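Local coordinates for protein tryptophan halogenase (Shewanella frigidimarina, PDB 2PYX) that probably halogenates tryptophan or a related aromatic substrate as an FAD-dependent enzyme of the tryptophan halogenase family, at residues A[15-20]-A[175-180]; A[88-93]-A[152-157]; A[139-144]-A[492-497]; A[223-228]-A[344-349]; A[356-361]-A[410-415]. One frame throughout, in Å; residues are numbered along the deposited sequence.

Contact 1: residues A[15-20]-A[175-180]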
# COMPACT_ATOMS: atom_id res chain seq x y z
N GLY A 15 13.24 -13.45 1.82
CA GLY A 15 12.03 -13.88 1.20
C GLY A 15 10.88 -12.93 1.51
O GLY A 15 10.95 -11.70 1.33
N GLY A 16 9.78 -13.48 1.99
CA GLY A 16 8.58 -12.69 2.29
C GLY A 16 7.98 -12.11 1.02
O GLY A 16 8.34 -12.48 -0.09
N THR A 17 7.06 -11.19 1.19
CA THR A 17 6.41 -10.60 0.03
C THR A 17 7.41 -9.78 -0.77
O THR A 17 7.34 -9.75 -2.00
CB THR A 17 5.23 -9.72 0.42
OG1 THR A 17 5.66 -8.78 1.40
CG2 THR A 17 4.11 -10.55 0.95
N ALA A 18 8.35 -9.12 -0.10
CA ALA A 18 9.32 -8.28 -0.81
C ALA A 18 10.19 -9.10 -1.75
O ALA A 18 10.33 -8.81 -2.95
CB ALA A 18 10.16 -7.50 0.19
N GLY A 19 10.73 -10.20 -1.24
CA GLY A 19 11.62 -11.01 -2.02
C GLY A 19 10.94 -11.76 -3.13
O GLY A 19 11.41 -11.77 -4.28
N TRP A 20 9.79 -12.37 -2.80
CA TRP A 20 9.10 -13.18 -3.81
C TRP A 20 8.36 -12.37 -4.87
O TRP A 20 8.31 -12.77 -6.02
CB TRP A 20 8.20 -14.23 -3.18
CG TRP A 20 9.00 -15.26 -2.46
CD1 TRP A 20 9.13 -15.40 -1.09
CD2 TRP A 20 9.82 -16.25 -3.05
NE1 TRP A 20 9.97 -16.45 -0.81
CE2 TRP A 20 10.41 -16.99 -1.99
CE3 TRP A 20 10.13 -16.60 -4.36
CZ2 TRP A 20 11.29 -18.04 -2.22
CZ3 TRP A 20 10.97 -17.66 -4.58
CH2 TRP A 20 11.55 -18.37 -3.50
N ALA A 175 1.72 -14.01 4.93
CA ALA A 175 2.52 -15.22 5.00
C ALA A 175 2.01 -16.26 3.99
O ALA A 175 2.79 -16.95 3.32
CB ALA A 175 2.50 -15.82 6.40
N LYS A 176 0.70 -16.38 3.87
CA LYS A 176 0.13 -17.30 2.90
C LYS A 176 0.45 -16.87 1.46
O LYS A 176 0.71 -17.69 0.59
CB LYS A 176 -1.38 -17.47 3.09
CG LYS A 176 -1.72 -18.24 4.36
CD LYS A 176 -3.20 -18.37 4.58
CE LYS A 176 -3.49 -19.16 5.85
NZ LYS A 176 -4.83 -19.81 5.78
N PHE A 177 0.48 -15.55 1.24
CA PHE A 177 0.86 -15.02 -0.05
C PHE A 177 2.32 -15.34 -0.38
O PHE A 177 2.63 -15.81 -1.46
CB PHE A 177 0.56 -13.50 -0.07
CG PHE A 177 0.76 -12.80 -1.40
CD1 PHE A 177 0.59 -13.46 -2.62
CD2 PHE A 177 1.02 -11.44 -1.42
CE1 PHE A 177 0.76 -12.79 -3.83
CE2 PHE A 177 1.17 -10.76 -2.63
CZ PHE A 177 1.04 -11.45 -3.81
N SER A 178 3.22 -15.12 0.55
CA SER A 178 4.63 -15.44 0.36
C SER A 178 4.81 -16.92 0.02
O SER A 178 5.63 -17.27 -0.81
CB SER A 178 5.41 -15.09 1.63
OG SER A 178 5.40 -13.70 1.82
N GLN A 179 4.04 -17.77 0.70
CA GLN A 179 4.11 -19.22 0.42
C GLN A 179 3.63 -19.56 -0.98
O GLN A 179 4.26 -20.33 -1.71
CB GLN A 179 3.33 -20.02 1.45
CG GLN A 179 3.51 -21.54 1.30
CD GLN A 179 4.98 -21.98 1.25
OE1 GLN A 179 5.80 -21.61 2.09
NE2 GLN A 179 5.31 -22.80 0.24
N LEU A 180 2.52 -18.95 -1.39
CA LEU A 180 2.04 -19.15 -2.76
C LEU A 180 3.08 -18.72 -3.79
O LEU A 180 3.35 -19.40 -4.76
CB LEU A 180 0.71 -18.42 -2.97
CG LEU A 180 0.10 -18.32 -4.36
CD1 LEU A 180 0.07 -19.67 -5.02
CD2 LEU A 180 -1.31 -17.78 -4.33
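With chi1 at -67°, Ser178 turns OG beside its own backbone N and out to the glycine-rich turn; Thr17 (chi1 52°) has OG1 between backbone N and carbonyl carbon, which leaves CG2 anti to the carbonyl carbon and facing helix 174-187. Ser178 OG, in one of two modelled conformers, reaches Gly16 C at 3.1 Å and Thr17 CG2 at 3.5 Å. It also lies 3.1 Å from Thr17 N, but the angle there is too poor for a hydrogen bond; in this conformer the hydroxyl bonds to Ala174 O, one turn back. Thr17 CG2 goes on to meet the Phe177 ring obliquely, 4.0 Å from CD2, the two side chains crossing at about a right angle. Ser178 O lies over one face of the Trp20 indole, 4.0 Å from CD1. The short helical segments run in the same general direction, 25° apart, with axes 8.8 Å apart at closest. Gly16, at positive phi, belongs to a GxGxxG pattern of Rossmann type, and Gly15 to Ala18 are predicted to bind FAD. Thr17 N and Ala18 N hydrogen-bond a tartrate that probably comes from the crystallisation liquor, consistent with a helix start suited to the phosphates of a dinucleotide.

Contact 2: residues A[88-93]-A[152-157]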
# COMPACT_ATOMS: atom_id res chain seq x y z
N PHE A 88 -11.81 -8.58 -1.07
CA PHE A 88 -11.66 -7.41 -1.94
C PHE A 88 -11.64 -6.16 -1.12
O PHE A 88 -12.49 -5.97 -0.27
CB PHE A 88 -12.83 -7.35 -2.94
CG PHE A 88 -12.98 -8.61 -3.72
CD1 PHE A 88 -12.10 -8.93 -4.74
CD2 PHE A 88 -13.98 -9.51 -3.40
CE1 PHE A 88 -12.24 -10.12 -5.43
CE2 PHE A 88 -14.10 -10.70 -4.08
CZ PHE A 88 -13.24 -11.00 -5.08
N LYS A 89 -10.70 -5.27 -1.45
CA LYS A 89 -10.57 -3.97 -0.79
C LYS A 89 -10.84 -2.87 -1.82
O LYS A 89 -10.18 -2.83 -2.84
CB LYS A 89 -9.15 -3.81 -0.24
CG LYS A 89 -8.83 -2.44 0.31
CD LYS A 89 -7.37 -2.32 0.70
CE LYS A 89 -7.04 -0.89 1.04
NZ LYS A 89 -5.55 -0.76 1.15
N GLN A 90 -11.78 -1.98 -1.53
CA GLN A 90 -12.18 -0.90 -2.44
C GLN A 90 -11.75 0.50 -2.02
O GLN A 90 -12.13 1.49 -2.64
CB GLN A 90 -13.69 -0.96 -2.67
CG GLN A 90 -14.07 -2.17 -3.47
CD GLN A 90 -15.54 -2.19 -3.79
OE1 GLN A 90 -16.02 -1.40 -4.61
NE2 GLN A 90 -16.27 -3.06 -3.11
N GLY A 91 -10.94 0.55 -0.95
CA GLY A 91 -10.38 1.81 -0.44
C GLY A 91 -10.26 1.76 1.07
O GLY A 91 -10.19 0.68 1.66
N SER A 92 -10.16 2.95 1.67
CA SER A 92 -10.06 3.14 3.11
C SER A 92 -11.17 4.07 3.57
O SER A 92 -11.38 5.13 2.99
CB SER A 92 -8.73 3.78 3.50
OG SER A 92 -7.62 2.94 3.22
N ARG A 93 -11.88 3.63 4.61
CA ARG A 93 -12.88 4.46 5.24
C ARG A 93 -12.34 4.97 6.56
O ARG A 93 -11.90 4.19 7.41
CB ARG A 93 -14.18 3.74 5.48
CG ARG A 93 -15.31 4.68 5.93
CD ARG A 93 -16.61 3.96 6.11
NE ARG A 93 -17.02 3.27 4.89
CZ ARG A 93 -17.55 3.86 3.82
NH1 ARG A 93 -17.72 5.17 3.82
NH2 ARG A 93 -17.89 3.15 2.76
N LEU A 152 -21.07 -4.05 -0.54
CA LEU A 152 -21.03 -4.73 -1.82
C LEU A 152 -19.62 -4.89 -2.41
O LEU A 152 -18.70 -4.10 -2.11
CB LEU A 152 -21.93 -4.05 -2.82
CG LEU A 152 -23.40 -3.82 -2.38
CD1 LEU A 152 -24.15 -3.06 -3.45
CD2 LEU A 152 -24.06 -5.17 -2.11
N ALA A 153 -19.48 -5.90 -3.25
CA ALA A 153 -18.22 -6.25 -3.87
C ALA A 153 -17.90 -5.31 -5.06
O ALA A 153 -18.74 -4.51 -5.47
CB ALA A 153 -18.25 -7.67 -4.31
N PRO A 154 -16.66 -5.38 -5.60
CA PRO A 154 -16.30 -4.58 -6.78
C PRO A 154 -16.58 -5.23 -8.14
O PRO A 154 -16.27 -4.66 -9.18
CB PRO A 154 -14.77 -4.45 -6.64
CG PRO A 154 -14.38 -5.70 -5.95
CD PRO A 154 -15.50 -6.10 -5.06
N LYS A 155 -17.11 -6.45 -8.10
CA LYS A 155 -17.33 -7.23 -9.32
C LYS A 155 -18.36 -8.32 -9.03
O LYS A 155 -18.73 -8.52 -7.90
CB LYS A 155 -16.00 -7.83 -9.83
CG LYS A 155 -15.38 -8.85 -8.87
CD LYS A 155 -13.95 -9.20 -9.23
CE LYS A 155 -13.82 -9.90 -10.58
NZ LYS A 155 -12.37 -10.22 -10.94
N SER A 156 -18.79 -9.01 -10.09
CA SER A 156 -19.75 -10.10 -10.00
C SER A 156 -19.04 -11.42 -10.27
O SER A 156 -17.92 -11.42 -10.76
CB SER A 156 -20.83 -9.90 -11.07
OG SER A 156 -20.25 -9.94 -12.37
N ILE A 157 -19.71 -12.53 -9.97
CA ILE A 157 -19.10 -13.87 -10.19
C ILE A 157 -18.84 -14.15 -11.68
O ILE A 157 -17.94 -14.94 -12.04
CB ILE A 157 -19.95 -14.97 -9.48
CG1 ILE A 157 -19.22 -16.31 -9.44
CG2 ILE A 157 -21.35 -15.11 -10.16
CD1 ILE A 157 -17.81 -16.26 -8.92
O HOH W 1 -18.37 -1.67 -6.05
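Strand 87-95 brings Gln90 CA to 7.0 Å from Pro154 CA in an irregular loop; Phe88 and Gln90, the latter at the break in the strand, both point to that loop while Lys89, between them, points away. The pyrrolidine of Pro154 meets both. Its CD lies 3.6 Å from Phe88 CB, the side chains crossing at about a right angle, and its CB packs 3.7 Å from Gln90 CD. Lys155 adds its aliphatic chain obliquely to the Phe88 ring, with CD 4.3 Å from CE1. The Gln90 chain runs extended beyond CG and sends NE2 past the proline to Leu152 O at 2.8 Å, a weak bond bent to 129°. OE1 accepts from a water at 2.8 Å, which donates to Ala153 O at 2.9 Å, and from Gln144 NE2. These partners are consistent with one orientation of the amide. A leucine at Gln90 would probably cost Leu152 O its weak amide bond, leaving it Ser272 OG, and take from the bridging water and Gln144 NE2 their acceptor. The chemistry implied is a buried polar tie between loop and strand, on the side turned away from Lys89, the predicted active-site lysine, with apolar contact at Phe88.

Contact 3: residues A[139-144]-A[492-497]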
# COMPACT_ATOMS: atom_id res chain seq x y z
N GLU A 139 -19.62 10.80 -2.83
CA GLU A 139 -20.91 10.44 -3.42
C GLU A 139 -21.15 11.10 -4.78
O GLU A 139 -21.74 10.47 -5.68
CB GLU A 139 -22.05 10.78 -2.48
CG GLU A 139 -23.40 10.26 -3.03
CD GLU A 139 -24.56 10.42 -2.08
OE1 GLU A 139 -24.36 10.54 -0.85
OE2 GLU A 139 -25.71 10.43 -2.58
N ALA A 140 -20.71 12.36 -4.93
CA ALA A 140 -20.94 13.11 -6.15
C ALA A 140 -20.19 12.54 -7.35
O ALA A 140 -20.67 12.65 -8.48
CB ALA A 140 -20.58 14.57 -5.96
N VAL A 141 -19.00 11.93 -7.14
CA VAL A 141 -18.11 11.61 -8.25
C VAL A 141 -17.80 10.14 -8.42
O VAL A 141 -17.16 9.75 -9.37
CB VAL A 141 -16.75 12.37 -8.19
CG1 VAL A 141 -16.96 13.87 -8.08
CG2 VAL A 141 -15.91 11.87 -7.04
N CYS A 142 -18.24 9.30 -7.49
CA CYS A 142 -17.99 7.88 -7.66
C CYS A 142 -19.15 7.09 -7.12
O CYS A 142 -20.06 7.63 -6.50
CB CYS A 142 -16.66 7.43 -7.02
SG CYS A 142 -16.72 7.16 -5.20
N SER A 143 -19.18 5.81 -7.47
CA SER A 143 -20.25 4.93 -6.99
C SER A 143 -19.84 4.17 -5.73
O SER A 143 -20.68 3.65 -5.00
CB SER A 143 -20.70 3.95 -8.08
OG SER A 143 -19.65 3.08 -8.46
N GLN A 144 -18.54 4.12 -5.43
CA GLN A 144 -18.07 3.27 -4.33
C GLN A 144 -18.48 3.70 -2.95
O GLN A 144 -18.54 2.89 -2.03
CB GLN A 144 -16.53 3.17 -4.37
CG GLN A 144 -16.09 2.10 -5.27
CD GLN A 144 -14.59 1.92 -5.37
OE1 GLN A 144 -13.86 2.89 -5.33
NE2 GLN A 144 -14.14 0.67 -5.58
N ARG A 492 -23.90 16.67 -16.59
CA ARG A 492 -24.14 15.41 -17.28
C ARG A 492 -23.36 14.27 -16.59
O ARG A 492 -23.95 13.23 -16.27
CB ARG A 492 -23.77 15.50 -18.76
CG ARG A 492 -24.69 16.44 -19.54
CD ARG A 492 -24.53 16.29 -21.05
NE ARG A 492 -23.30 16.86 -21.58
CZ ARG A 492 -23.11 18.15 -21.86
NH1 ARG A 492 -24.07 19.04 -21.65
NH2 ARG A 492 -21.96 18.55 -22.34
N LEU A 493 -22.07 14.49 -16.34
CA LEU A 493 -21.24 13.51 -15.64
C LEU A 493 -21.75 13.19 -14.20
O LEU A 493 -21.72 12.03 -13.79
CB LEU A 493 -19.77 13.95 -15.62
CG LEU A 493 -19.08 14.05 -16.98
CD1 LEU A 493 -17.71 14.69 -16.88
CD2 LEU A 493 -18.97 12.69 -17.65
N PHE A 494 -22.20 14.19 -13.45
CA PHE A 494 -22.79 13.96 -12.13
C PHE A 494 -24.03 13.06 -12.24
O PHE A 494 -24.23 12.13 -11.46
CB PHE A 494 -23.19 15.24 -11.40
CG PHE A 494 -22.04 16.08 -10.89
CD1 PHE A 494 -21.03 15.54 -10.10
CD2 PHE A 494 -21.99 17.45 -11.15
CE1 PHE A 494 -19.98 16.33 -9.61
CE2 PHE A 494 -20.94 18.24 -10.66
CZ PHE A 494 -19.95 17.67 -9.87
N ASN A 495 -24.90 13.39 -13.20
CA ASN A 495 -26.08 12.57 -13.45
C ASN A 495 -25.74 11.14 -13.80
O ASN A 495 -26.37 10.20 -13.27
CB ASN A 495 -26.88 13.15 -14.62
CG ASN A 495 -27.53 14.47 -14.30
OD1 ASN A 495 -28.05 15.12 -15.20
ND2 ASN A 495 -27.52 14.86 -13.04
N ASP A 496 -24.76 10.96 -14.67
CA ASP A 496 -24.33 9.64 -15.14
C ASP A 496 -23.78 8.82 -13.98
O ASP A 496 -24.01 7.61 -13.88
CB ASP A 496 -23.29 9.73 -16.25
CG ASP A 496 -23.86 10.31 -17.56
OD1 ASP A 496 -25.11 10.44 -17.68
OD2 ASP A 496 -23.05 10.62 -18.47
N ASN A 497 -23.02 9.47 -13.11
CA ASN A 497 -22.50 8.79 -11.93
C ASN A 497 -23.63 8.31 -11.03
O ASN A 497 -23.59 7.18 -10.50
CB ASN A 497 -21.55 9.69 -11.13
CG ASN A 497 -21.01 9.00 -9.90
OD1 ASN A 497 -20.21 8.07 -10.03
ND2 ASN A 497 -21.46 9.42 -8.72
O HOH W 2 -23.20 11.98 -8.89
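Asn497 and Phe494, one turn apart on helix 484-507, approach the end of helix 137-141 in different ways: the amide reaches past the last turn, whereas the ring presents an edge. In Asn497 CG is anti to the backbone N (chi1 180°), which carries the amide straight across to Cys142, the residue where the chain leaves the helix. There ND2 donates to Cys142 O at 3.2 Å. The bond is fairly straight, 161° at the hydrogen, and the acceptor lies in the amide plane; the donor, however, stands above the carbonyl plane instead of on a lone pair. Phe494 is turned so that Ala140 O faces its edge in the ring plane, 3.3 Å from CD1. Val141 CG1 lies at the ring edge too, 4.2 Å from CE1, the valine running alongside the phenylalanine and pointing the same way; Ala140 CB is 4.1 Å from CE1. Trp128 and Tyr127 of helix 125-128 also pack on Phe494. One water joins the two groups: it donates to Ala140 O at 2.6 Å and to Phe494 O at 2.8 Å, and accepts from Asn497 ND2 at 3.1 Å. Ser143 continues the interface, its side chain resting on Arg500 and Thr501 while its hydroxyl bonds to Asn166. Far from the annotated sites, the contact joins a short helix end to the long helix near the C-terminus. Its chemistry implies that carbonyls at the end of helix 137-141 are met from outside the helix, Cys142 O by a side-chain amide and Ala140 O by a water that this same amide helps to place.

Contact 4: residues A[223-228]-A[344-349]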
# COMPACT_ATOMS: atom_id res chain seq x y z
N GLN A 223 25.71 -10.20 -9.61
CA GLN A 223 26.00 -8.91 -10.20
C GLN A 223 25.10 -7.79 -9.65
O GLN A 223 25.46 -6.61 -9.73
CB GLN A 223 25.83 -8.97 -11.70
CG GLN A 223 26.85 -9.85 -12.42
CD GLN A 223 26.46 -10.03 -13.83
OE1 GLN A 223 25.56 -10.82 -14.15
NE2 GLN A 223 27.11 -9.29 -14.71
N LEU A 224 23.93 -8.18 -9.15
CA LEU A 224 22.97 -7.24 -8.63
C LEU A 224 22.36 -7.93 -7.43
O LEU A 224 21.95 -9.09 -7.52
CB LEU A 224 21.90 -6.95 -9.67
CG LEU A 224 20.93 -5.85 -9.28
CD1 LEU A 224 21.56 -4.48 -9.17
CD2 LEU A 224 19.81 -5.84 -10.30
N PHE A 225 22.33 -7.23 -6.30
CA PHE A 225 21.86 -7.77 -5.04
C PHE A 225 20.63 -7.01 -4.57
O PHE A 225 20.66 -5.77 -4.54
CB PHE A 225 22.97 -7.69 -4.01
CG PHE A 225 24.09 -8.61 -4.32
CD1 PHE A 225 25.07 -8.25 -5.23
CD2 PHE A 225 24.11 -9.89 -3.75
CE1 PHE A 225 26.10 -9.17 -5.57
CE2 PHE A 225 25.15 -10.78 -4.11
CZ PHE A 225 26.11 -10.43 -4.98
N ILE A 226 19.56 -7.73 -4.20
CA ILE A 226 18.34 -7.08 -3.79
C ILE A 226 18.24 -7.28 -2.31
O ILE A 226 18.20 -8.43 -1.83
CB ILE A 226 17.11 -7.68 -4.47
CG1 ILE A 226 17.29 -7.87 -5.97
CG2 ILE A 226 15.88 -6.83 -4.14
CD1 ILE A 226 17.69 -6.69 -6.71
N ASP A 227 18.18 -6.19 -1.55
CA ASP A 227 18.07 -6.29 -0.11
C ASP A 227 16.58 -6.37 0.28
O ASP A 227 15.88 -5.36 0.25
CB ASP A 227 18.72 -5.08 0.56
CG ASP A 227 18.80 -5.22 2.07
OD1 ASP A 227 18.13 -6.09 2.62
OD2 ASP A 227 19.51 -4.42 2.71
N CYS A 228 16.14 -7.57 0.64
CA CYS A 228 14.83 -7.84 1.18
C CYS A 228 14.91 -8.34 2.64
O CYS A 228 14.07 -9.13 3.10
CB CYS A 228 14.12 -8.83 0.25
SG CYS A 228 13.81 -8.13 -1.39
N GLN A 344 22.16 1.70 -4.18
CA GLN A 344 23.53 2.17 -3.95
C GLN A 344 24.46 1.10 -4.52
O GLN A 344 24.30 -0.08 -4.21
CB GLN A 344 23.78 2.32 -2.44
CG GLN A 344 25.19 2.77 -2.06
CD GLN A 344 25.49 4.16 -2.58
OE1 GLN A 344 24.79 5.14 -2.25
NE2 GLN A 344 26.53 4.27 -3.40
N ASN A 345 25.43 1.53 -5.32
CA ASN A 345 26.30 0.61 -6.02
C ASN A 345 25.39 -0.38 -6.77
O ASN A 345 24.53 0.04 -7.58
CB ASN A 345 27.29 -0.03 -5.04
CG ASN A 345 28.34 0.93 -4.55
OD1 ASN A 345 28.08 1.80 -3.72
ND2 ASN A 345 29.54 0.82 -5.11
N ASN A 346 25.57 -1.67 -6.53
CA ASN A 346 24.80 -2.73 -7.21
C ASN A 346 23.81 -3.41 -6.30
O ASN A 346 23.52 -4.61 -6.44
CB ASN A 346 25.73 -3.78 -7.85
CG ASN A 346 26.57 -4.50 -6.86
OD1 ASN A 346 26.88 -4.02 -5.75
ND2 ASN A 346 26.97 -5.74 -7.24
N CYS A 347 23.27 -2.63 -5.36
CA CYS A 347 22.34 -3.11 -4.36
C CYS A 347 21.09 -2.23 -4.36
O CYS A 347 21.19 -1.01 -4.23
CB CYS A 347 22.96 -3.11 -2.96
SG CYS A 347 21.82 -3.65 -1.64
N ILE A 348 19.94 -2.87 -4.49
CA ILE A 348 18.67 -2.16 -4.37
C ILE A 348 17.83 -2.78 -3.24
O ILE A 348 17.70 -3.99 -3.13
CB ILE A 348 17.95 -2.07 -5.74
CG1 ILE A 348 16.73 -1.14 -5.69
CG2 ILE A 348 17.60 -3.45 -6.28
CD1 ILE A 348 16.04 -0.96 -7.03
N ALA A 349 17.28 -1.91 -2.39
CA ALA A 349 16.48 -2.35 -1.26
C ALA A 349 15.00 -2.33 -1.64
O ALA A 349 14.49 -1.35 -2.21
CB ALA A 349 16.71 -1.49 -0.04
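Three backbone hydrogen bonds join strands 224-227 and 347-349 in parallel: Phe225 N to Asn346 O (2.9 Å), Ile348 N to Phe225 O (3.0 Å) and Asp227 N to Ile348 O (2.8 Å). Weaker CA-H...O contacts fill in between them, as from Cys347 CA to Phe225 O at 3.2 Å. One side-chain bond extends the pairing at its start. Asn346, its CG held between backbone N and carbonyl carbon (chi1 63°), directs ND2 to Gln223 O at 3.0 Å, from above that carbonyl plane, and a second bond goes to Ile209 O. The same nitrogen lies in the plane of the Phe225 ring, at its edge, 3.7 Å from CD1, with ring and amide planes 73° apart. A serine at Asn346 would probably leave Gln223 O and Ile209 O without their shared donor and remove the amide that lies against the ring edge of Phe225. Apolar contacts divide between the two faces. Ile226 and Ile348 lie alongside each other under helix 363-377. On the other face Phe225, Cys347 and Ala349 meet helix 234-239, and Asp227 CB lies 4.2 Å from Ala349 CB. Asp227 OD1 hydrogen-bonds Thr229 OG1, while OD2 takes the Leu235 and Leu236 amides. Strand 9-13 continues the sheet beyond 224-227. The arrangement is that of neighbouring parallel strands, consistent with the Rossmann-type sheet of a predicted FAD-binding domain.

Contact 5: residues A[356-361]-A[410-415]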
# COMPACT_ATOMS: atom_id res chain seq x y z
N PHE A 356 9.92 2.31 5.94
CA PHE A 356 8.67 1.85 6.49
C PHE A 356 8.09 2.91 7.38
O PHE A 356 8.80 3.49 8.22
CB PHE A 356 8.88 0.60 7.31
CG PHE A 356 7.60 0.01 7.84
CD1 PHE A 356 6.74 -0.64 6.98
CD2 PHE A 356 7.24 0.18 9.15
CE1 PHE A 356 5.53 -1.17 7.46
CE2 PHE A 356 6.04 -0.34 9.64
CZ PHE A 356 5.19 -0.99 8.79
N ILE A 357 6.78 3.07 7.28
CA ILE A 357 6.03 3.95 8.16
C ILE A 357 4.75 3.22 8.54
O ILE A 357 4.46 2.14 8.01
CB ILE A 357 5.70 5.26 7.44
CG1 ILE A 357 5.09 4.92 6.05
CG2 ILE A 357 6.99 6.12 7.27
CD1 ILE A 357 4.42 5.98 5.43
N GLU A 358 3.93 3.84 9.40
CA GLU A 358 2.60 3.30 9.68
C GLU A 358 1.84 2.94 8.39
O GLU A 358 2.00 3.61 7.34
CB GLU A 358 1.78 4.37 10.43
CG GLU A 358 1.51 5.63 9.62
CD GLU A 358 1.07 6.74 10.50
OE1 GLU A 358 1.93 7.27 11.23
OE2 GLU A 358 -0.16 7.00 10.52
N PRO A 359 0.98 1.92 8.45
CA PRO A 359 0.24 1.44 7.28
C PRO A 359 -0.97 2.28 6.88
O PRO A 359 -1.90 1.77 6.24
CB PRO A 359 -0.20 0.04 7.72
CG PRO A 359 -0.32 0.16 9.17
CD PRO A 359 0.76 1.07 9.63
N LEU A 360 -0.93 3.58 7.20
CA LEU A 360 -1.97 4.50 6.77
C LEU A 360 -1.80 4.60 5.26
O LEU A 360 -0.73 4.93 4.76
CB LEU A 360 -1.76 5.87 7.40
CG LEU A 360 -2.77 6.99 7.15
CD1 LEU A 360 -4.12 6.58 7.60
CD2 LEU A 360 -2.38 8.26 7.88
N GLU A 361 -2.87 4.33 4.56
CA GLU A 361 -2.91 4.29 3.10
C GLU A 361 -2.10 3.13 2.50
O GLU A 361 -1.88 3.13 1.27
CB GLU A 361 -2.55 5.62 2.45
CG GLU A 361 -3.52 6.72 2.80
CD GLU A 361 -4.87 6.61 2.12
OE1 GLU A 361 -5.02 5.74 1.22
OE2 GLU A 361 -5.76 7.38 2.48
N LEU A 410 -1.28 14.87 5.55
CA LEU A 410 -2.52 15.58 5.21
C LEU A 410 -3.71 15.07 6.03
O LEU A 410 -4.58 15.84 6.39
CB LEU A 410 -2.84 15.38 3.71
CG LEU A 410 -4.09 16.11 3.17
CD1 LEU A 410 -3.99 17.59 3.28
CD2 LEU A 410 -4.37 15.73 1.70
N HIS A 411 -3.78 13.75 6.24
CA HIS A 411 -4.90 13.13 6.94
C HIS A 411 -5.02 13.71 8.34
O HIS A 411 -6.14 13.83 8.88
CB HIS A 411 -4.76 11.62 7.06
CG HIS A 411 -4.86 10.87 5.76
ND1 HIS A 411 -3.96 11.05 4.72
CD2 HIS A 411 -5.72 9.91 5.35
CE1 HIS A 411 -4.26 10.20 3.74
NE2 HIS A 411 -5.33 9.49 4.10
N TYR A 412 -3.90 14.02 8.96
CA TYR A 412 -3.88 14.57 10.32
C TYR A 412 -4.06 16.07 10.35
O TYR A 412 -4.73 16.62 11.22
CB TYR A 412 -2.54 14.25 11.01
CG TYR A 412 -2.27 12.80 11.22
CD1 TYR A 412 -2.78 12.14 12.33
CD2 TYR A 412 -1.52 12.03 10.32
CE1 TYR A 412 -2.55 10.82 12.51
CE2 TYR A 412 -1.27 10.69 10.54
CZ TYR A 412 -1.80 10.08 11.64
OH TYR A 412 -1.56 8.74 11.86
N VAL A 413 -3.40 16.76 9.44
CA VAL A 413 -3.28 18.24 9.56
C VAL A 413 -4.59 18.96 9.44
O VAL A 413 -4.77 20.04 10.01
CB VAL A 413 -2.37 18.86 8.49
CG1 VAL A 413 -2.40 20.44 8.59
CG2 VAL A 413 -1.00 18.40 8.63
N ILE A 414 -5.52 18.40 8.66
CA ILE A 414 -6.80 19.04 8.42
C ILE A 414 -7.94 18.55 9.33
O ILE A 414 -9.12 18.91 9.13
CB ILE A 414 -7.20 18.99 6.94
CG1 ILE A 414 -7.49 17.57 6.50
CG2 ILE A 414 -6.10 19.64 6.10
CD1 ILE A 414 -7.74 17.44 4.99
N SER A 415 -7.59 17.79 10.35
CA SER A 415 -8.56 17.50 11.41
C SER A 415 -8.92 18.76 12.18
O SER A 415 -8.14 19.72 12.26
CB SER A 415 -7.97 16.47 12.40
OG SER A 415 -8.98 16.11 13.36
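Two buried carboxylates three residues apart, Glu358 and Glu361, hold two consecutive residues of one helix, Tyr412 and His411, and they do so with different lone pairs. Tyr412 OH donates to Glu358 OE2 at 2.6 Å, on the syn side. OE2 lies near the phenol plane, at the ring edge, and the carboxylate plane is turned 85° from the ring. Glu358 OE2 takes a second bond from Trp283 NE1, and OE1 binds Asn253, so the group has little freedom to rotate. His411 NE2 donates to Glu361 OE2 at 2.7 Å, this time on the anti side and close to the imidazole plane; the angle at the hydrogen is 154°. Glu361 gets there with a chain bent at chi2 (-73°), and the same oxygen is bonded to His111 ND1. His411 ND1 is taken by Phe407 O, so both ring nitrogens are engaged. Between the two polar pairs Leu360 pushes in: CD2 stands 4.2 Å above one face of the imidazole, offset to the rim, and 3.8 Å from Tyr412 CE2. Glu361 is predicted to bind tryptophan, which would make His411 a second-shell partner positioning it. The loop leading into helix 363-377 thereby meets the last turn of helix 383-413, with Trp283 of strand 282-288 packing on Leu360 and Tyr412, and Val468 of helix 462-471 on His411.

In the fold
Contacts 1 and 4 belong to the Rossmann-type part of the chain and touch, Gly19 CA lying 3.7 Å from Cys228 SG; contact 1 holds the predicted FAD residues Gly15 to Ala18, and Ile226 of contact 4 comes within about 7 Å of Ala18, side chain to side chain. Contacts 2 and 5 hold the predicted substrate-site residues Lys89 and Glu361: their nearest atoms are about 4 Å apart, and those two side chains come within about 7 Å of each other. Contact 1 is about 10 Å from contact 5 at the nearest atoms. Contact 3 is remote, its centre about 38 Å from that of contact 1, yet it reaches contact 2 through a probable hydrogen bond, Gln144 NE2 to Gln90 OE1 at 3.0 Å.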